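Local coordinates for quinoline 2-oxidoreductase medium subunit (Pseudomonas putida, PDB 1T3Q), which binds FAD and probably passes electrons through it, as the medium, flavin-carrying subunit of a molybdenum hydroxylase that oxidises quinoline, at residues M1-S13 against L40-R54. Sequence-based numbering, arbitrary orientation.
Sequences MKFPAFSYRAPAS and LAFRLVYPSCLVDLR
Parallel pairing of strands 7-9 and 49-52, whose axes run 17° apart, joins S7, Y8 and R9 to C49, L50 and V51 at one side of the FAD-binding domain. Its hydrogen bonds alternate direction: S7 N to S48 O, L50 N to S7 O (2.9 Å), R9 N to L50 O and D52 N to R9 O (2.8 Å). L50 CD1 lies over one face of the F6 ring, 3.8 Å from its centroid, while L40 CD1 approaches F6 CE2 at 3.9 Å. A chi1 of 174°, CG opposite the backbone N, brings the Y8 ring edge to D52, ring and carboxylate planes 79° apart; Y8 OH donates to D52 OD2 (2.6 Å), which also accepts from Q74 of the small subunit. Beyond helix 36-41, R43 closes a Schellman motif and grips K2 O side-on, through NE (2.8 Å) and NH2 (3.1 Å), with P4 CA over the guanidinium face. A leucine in place of R43 would probably leave K2 O without these donors and D129 of the large subunit without its salt-bridge mate. V51 also pairs with strand 28-30, making 49-52 the central strand of the 1-3-2 parallel sheet, an arrangement found in the N-terminal subdomain of FAD_PCMH-type flavoproteins.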
loop_
_atom_site.group_PDB
_atom_site.type_symbol
_atom_site.label_atom_id
_atom_site.label_comp_id
_atom_site.label_asym_id
_atom_site.label_seq_id
_atom_site.Cartn_x
_atom_site.Cartn_y
_atom_site.Cartn_z
ATOM N N MET C 1 -26.952 9.124 -4.314
ATOM C CA MET C 1 -27.185 9.831 -3.026
ATOM C C MET C 1 -26.366 11.121 -2.957
ATOM O O MET C 1 -26.404 11.838 -1.958
ATOM C CB MET C 1 -26.843 8.904 -1.856
ATOM C CG MET C 1 -27.047 9.498 -0.477
ATOM S SD MET C 1 -28.009 8.416 0.605
ATOM C CE MET C 1 -29.324 9.541 1.102
ATOM N N LYS C 2 -25.616 11.410 -4.017
ATOM C CA LYS C 2 -24.842 12.645 -4.067
ATOM C C LYS C 2 -25.771 13.690 -4.693
ATOM O O LYS C 2 -26.558 13.369 -5.590
ATOM C CB LYS C 2 -23.586 12.477 -4.929
ATOM C CG LYS C 2 -22.582 11.448 -4.413
ATOM C CD LYS C 2 -22.157 11.728 -2.981
ATOM C CE LYS C 2 -21.145 10.696 -2.495
ATOM N NZ LYS C 2 -20.701 10.951 -1.092
ATOM N N PHE C 3 -25.696 14.928 -4.214
ATOM C CA PHE C 3 -26.547 15.995 -4.734
ATOM C C PHE C 3 -26.351 16.187 -6.232
ATOM O O PHE C 3 -25.292 15.876 -6.774
ATOM C CB PHE C 3 -26.209 17.344 -4.088
ATOM C CG PHE C 3 -26.140 17.321 -2.592
ATOM C CD1 PHE C 3 -25.315 18.224 -1.922
ATOM C CD2 PHE C 3 -26.896 16.422 -1.847
ATOM C CE1 PHE C 3 -25.243 18.229 -0.537
ATOM C CE2 PHE C 3 -26.830 16.423 -0.454
ATOM C CZ PHE C 3 -26.003 17.325 0.198
ATOM N N PRO C 4 -27.387 16.682 -6.925
ATOM C CA PRO C 4 -27.231 16.912 -8.361
ATOM C C PRO C 4 -26.444 18.227 -8.410
ATOM O O PRO C 4 -26.313 18.898 -7.382
ATOM C CB PRO C 4 -28.673 17.049 -8.850
ATOM C CG PRO C 4 -29.379 17.617 -7.672
ATOM C CD PRO C 4 -28.791 16.851 -6.510
ATOM N N ALA C 5 -25.918 18.599 -9.570
ATOM C CA ALA C 5 -25.128 19.825 -9.677
ATOM C C ALA C 5 -25.937 21.122 -9.608
ATOM O O ALA C 5 -27.104 21.159 -9.983
ATOM C CB ALA C 5 -24.307 19.795 -10.959
ATOM N N PHE C 6 -25.301 22.183 -9.111
ATOM C CA PHE C 6 -25.932 23.499 -9.008
ATOM C C PHE C 6 -24.903 24.570 -8.655
ATOM O O PHE C 6 -23.832 24.261 -8.131
ATOM C CB PHE C 6 -27.058 23.484 -7.959
ATOM C CG PHE C 6 -26.635 22.962 -6.608
ATOM C CD1 PHE C 6 -25.874 23.745 -5.744
ATOM C CD2 PHE C 6 -26.975 21.668 -6.215
ATOM C CE1 PHE C 6 -25.456 23.245 -4.507
ATOM C CE2 PHE C 6 -26.564 21.161 -4.984
ATOM C CZ PHE C 6 -25.802 21.952 -4.127
ATOM N N SER C 7 -25.213 25.826 -8.964
ATOM C CA SER C 7 -24.306 26.919 -8.633
ATOM C C SER C 7 -24.699 27.422 -7.249
ATOM O O SER C 7 -25.714 26.997 -6.695
ATOM C CB SER C 7 -24.410 28.048 -9.667
ATOM O OG SER C 7 -25.724 28.559 -9.714
ATOM N N TYR C 8 -23.908 28.331 -6.692
ATOM C CA TYR C 8 -24.172 28.839 -5.350
ATOM C C TYR C 8 -23.881 30.325 -5.200
ATOM O O TYR C 8 -22.891 30.829 -5.726
ATOM C CB TYR C 8 -23.321 28.057 -4.348
ATOM C CG TYR C 8 -23.370 28.559 -2.921
ATOM C CD1 TYR C 8 -24.354 28.117 -2.032
ATOM C CD2 TYR C 8 -22.398 29.441 -2.443
ATOM C CE1 TYR C 8 -24.362 28.536 -0.696
ATOM C CE2 TYR C 8 -22.398 29.865 -1.116
ATOM C CZ TYR C 8 -23.380 29.409 -0.248
ATOM O OH TYR C 8 -23.365 29.819 1.065
ATOM N N ARG C 9 -24.757 31.011 -4.474
ATOM C CA ARG C 9 -24.612 32.436 -4.205
ATOM C C ARG C 9 -25.092 32.719 -2.788
ATOM O O ARG C 9 -26.059 32.117 -2.322
ATOM C CB ARG C 9 -25.433 33.271 -5.198
ATOM C CG ARG C 9 -24.876 33.274 -6.604
ATOM C CD ARG C 9 -25.629 34.234 -7.519
ATOM N NE ARG C 9 -25.510 35.633 -7.107
ATOM C CZ ARG C 9 -25.832 36.661 -7.889
ATOM N NH1 ARG C 9 -26.286 36.438 -9.116
ATOM N NH2 ARG C 9 -25.702 37.907 -7.451
ATOM N N ALA C 10 -24.405 33.628 -2.107
ATOM C CA ALA C 10 -24.764 34.010 -0.747
ATOM C C ALA C 10 -24.729 35.536 -0.671
ATOM O O ALA C 10 -23.822 36.121 -0.082
ATOM C CB ALA C 10 -23.779 33.406 0.248
ATOM N N PRO C 11 -25.723 36.198 -1.280
ATOM C CA PRO C 11 -25.805 37.664 -1.286
ATOM C C PRO C 11 -25.861 38.322 0.089
ATOM O O PRO C 11 -26.401 37.767 1.047
ATOM C CB PRO C 11 -27.043 37.942 -2.140
ATOM C CG PRO C 11 -27.841 36.693 -2.043
ATOM C CD PRO C 11 -26.821 35.603 -2.055
ATOM N N ALA C 12 -25.297 39.522 0.166
ATOM C CA ALA C 12 -25.240 40.272 1.414
ATOM C C ALA C 12 -26.506 41.056 1.717
ATOM O O ALA C 12 -26.602 41.691 2.769
ATOM C CB ALA C 12 -24.042 41.211 1.390
ATOM N N SER C 13 -27.478 41.026 0.806
ATOM C CA SER C 13 -28.718 41.755 1.030
ATOM C C SER C 13 -29.940 41.001 0.528
ATOM O O SER C 13 -29.851 40.188 -0.393
ATOM C CB SER C 13 -28.666 43.132 0.357
ATOM O OG SER C 13 -28.899 43.034 -1.039
ATOM N N LEU C 40 -32.077 16.778 -1.827
ATOM C CA LEU C 40 -31.082 16.792 -2.893
ATOM C C LEU C 40 -30.345 15.461 -2.940
ATOM O O LEU C 40 -30.003 14.969 -4.016
ATOM C CB LEU C 40 -30.076 17.930 -2.675
ATOM C CG LEU C 40 -30.560 19.346 -3.007
ATOM C CD1 LEU C 40 -29.544 20.369 -2.527
ATOM C CD2 LEU C 40 -30.764 19.467 -4.510
ATOM N N ALA C 41 -30.098 14.886 -1.765
ATOM C CA ALA C 41 -29.407 13.604 -1.670
ATOM C C ALA C 41 -30.220 12.514 -2.370
ATOM O O ALA C 41 -29.659 11.584 -2.948
ATOM C CB ALA C 41 -29.176 13.235 -0.201
ATOM N N PHE C 42 -31.543 12.639 -2.313
ATOM C CA PHE C 42 -32.441 11.681 -2.955
ATOM C C PHE C 42 -32.774 12.146 -4.364
ATOM O O PHE C 42 -33.558 11.510 -5.069
ATOM C CB PHE C 42 -33.734 11.553 -2.152
ATOM C CG PHE C 42 -33.575 10.799 -0.866
ATOM C CD1 PHE C 42 -34.266 11.194 0.274
ATOM C CD2 PHE C 42 -32.752 9.680 -0.795
ATOM C CE1 PHE C 42 -34.137 10.482 1.466
ATOM C CE2 PHE C 42 -32.618 8.963 0.391
ATOM C CZ PHE C 42 -33.309 9.365 1.522
ATOM N N ARG C 43 -32.182 13.268 -4.757
ATOM C CA ARG C 43 -32.409 13.846 -6.070
ATOM C C ARG C 43 -33.893 14.002 -6.357
ATOM O O ARG C 43 -34.378 13.639 -7.431
ATOM C CB ARG C 43 -31.727 12.994 -7.147
ATOM C CG ARG C 43 -30.227 12.893 -6.922
ATOM C CD ARG C 43 -29.446 12.585 -8.185
ATOM N NE ARG C 43 -28.013 12.712 -7.931
ATOM C CZ ARG C 43 -27.083 12.806 -8.873
ATOM N NH1 ARG C 43 -27.421 12.789 -10.158
ATOM N NH2 ARG C 43 -25.808 12.932 -8.529
ATOM N N LEU C 44 -34.609 14.548 -5.378
ATOM C CA LEU C 44 -36.044 14.788 -5.488
ATOM C C LEU C 44 -36.303 16.203 -6.002
ATOM O O LEU C 44 -37.431 16.547 -6.351
ATOM C CB LEU C 44 -36.723 14.586 -4.132
ATOM C CG LEU C 44 -36.679 13.151 -3.600
ATOM C CD1 LEU C 44 -37.300 13.089 -2.216
ATOM C CD2 LEU C 44 -37.420 12.230 -4.566
ATOM N N VAL C 45 -35.256 17.021 -6.030
ATOM C CA VAL C 45 -35.348 18.387 -6.537
ATOM C C VAL C 45 -34.078 18.656 -7.323
ATOM O O VAL C 45 -33.017 18.111 -7.006
ATOM C CB VAL C 45 -35.480 19.446 -5.402
ATOM C CG1 VAL C 45 -36.760 19.205 -4.608
ATOM C CG2 VAL C 45 -34.267 19.402 -4.490
ATOM N N TYR C 46 -34.184 19.488 -8.355
ATOM C CA TYR C 46 -33.036 19.797 -9.187
ATOM C C TYR C 46 -32.867 21.294 -9.392
ATOM O O TYR C 46 -33.139 21.819 -10.469
ATOM C CB TYR C 46 -33.169 19.111 -10.548
ATOM C CG TYR C 46 -33.264 17.606 -10.475
ATOM C CD1 TYR C 46 -34.464 16.974 -10.158
ATOM C CD2 TYR C 46 -32.145 16.809 -10.719
ATOM C CE1 TYR C 46 -34.552 15.580 -10.089
ATOM C CE2 TYR C 46 -32.219 15.416 -10.650
ATOM C CZ TYR C 46 -33.424 14.810 -10.336
ATOM O OH TYR C 46 -33.500 13.435 -10.282
ATOM N N PRO C 47 -32.409 22.005 -8.355
ATOM C CA PRO C 47 -32.222 23.451 -8.488
ATOM C C PRO C 47 -31.053 23.772 -9.405
ATOM O O PRO C 47 -30.116 22.987 -9.534
ATOM C CB PRO C 47 -31.966 23.896 -7.054
ATOM C CG PRO C 47 -31.222 22.714 -6.477
ATOM C CD PRO C 47 -32.029 21.541 -7.007
ATOM N N SER C 48 -31.109 24.930 -10.048
ATOM C CA SER C 48 -30.036 25.345 -10.932
ATOM C C SER C 48 -28.986 26.028 -10.071
ATOM O O SER C 48 -27.787 25.948 -10.336
ATOM C CB SER C 48 -30.569 26.342 -11.961
ATOM O OG SER C 48 -31.184 27.435 -11.304
ATOM N N CYS C 49 -29.460 26.688 -9.018
ATOM C CA CYS C 49 -28.595 27.436 -8.125
ATOM C C CYS C 49 -29.209 27.518 -6.733
ATOM O O CYS C 49 -30.426 27.606 -6.589
ATOM C CB CYS C 49 -28.407 28.850 -8.691
ATOM S SG CYS C 49 -27.615 30.058 -7.585
ATOM N N LEU C 50 -28.370 27.460 -5.707
ATOM C CA LEU C 50 -28.868 27.579 -4.346
ATOM C C LEU C 50 -28.462 28.953 -3.844
ATOM O O LEU C 50 -27.293 29.332 -3.919
ATOM C CB LEU C 50 -28.288 26.493 -3.437
ATOM C CG LEU C 50 -28.775 25.064 -3.709
ATOM C CD1 LEU C 50 -28.279 24.148 -2.601
ATOM C CD2 LEU C 50 -30.298 25.036 -3.776
ATOM N N VAL C 51 -29.438 29.695 -3.343
ATOM C CA VAL C 51 -29.202 31.036 -2.841
ATOM C C VAL C 51 -29.276 31.019 -1.325
ATOM O O VAL C 51 -30.361 30.932 -0.744
ATOM C CB VAL C 51 -30.250 32.017 -3.391
ATOM C CG1 VAL C 51 -29.906 33.437 -2.960
ATOM C CG2 VAL C 51 -30.312 31.901 -4.917
ATOM N N ASP C 52 -28.108 31.111 -0.703
ATOM C CA ASP C 52 -27.966 31.090 0.748
ATOM C C ASP C 52 -28.378 32.430 1.355
ATOM O O ASP C 52 -28.112 33.488 0.780
ATOM C CB ASP C 52 -26.501 30.794 1.109
ATOM C CG ASP C 52 -26.343 30.159 2.485
ATOM O OD1 ASP C 52 -27.167 30.442 3.378
ATOM O OD2 ASP C 52 -25.381 29.385 2.673
ATOM N N LEU C 53 -29.021 32.381 2.517
ATOM C CA LEU C 53 -29.453 33.591 3.208
ATOM C C LEU C 53 -28.516 33.918 4.370
ATOM O O LEU C 53 -28.790 34.829 5.152
ATOM C CB LEU C 53 -30.880 33.414 3.745
ATOM C CG LEU C 53 -31.967 33.045 2.730
ATOM C CD1 LEU C 53 -33.292 32.872 3.450
ATOM C CD2 LEU C 53 -32.077 34.127 1.663
ATOM N N ARG C 54 -27.400 33.198 4.468
ATOM C CA ARG C 54 -26.453 33.402 5.565
ATOM C C ARG C 54 -25.933 34.826 5.744
ATOM O O ARG C 54 -25.621 35.230 6.863
ATOM C CB ARG C 54 -25.250 32.451 5.433
ATOM C CG ARG C 54 -24.382 32.670 4.206
ATOM C CD ARG C 54 -23.091 31.846 4.269
ATOM N NE ARG C 54 -22.276 32.198 5.436
ATOM C CZ ARG C 54 -21.065 31.705 5.690
ATOM N NH1 ARG C 54 -20.506 30.832 4.863
ATOM N NH2 ARG C 54 -20.414 32.080 6.781
HETATM O O HOH W 1 -29.501 20.403 -9.810
HETATM O O HOH W 2 -21.010 30.626 2.165
HETATM O O HOH W 3 -26.544 35.301 2.077
#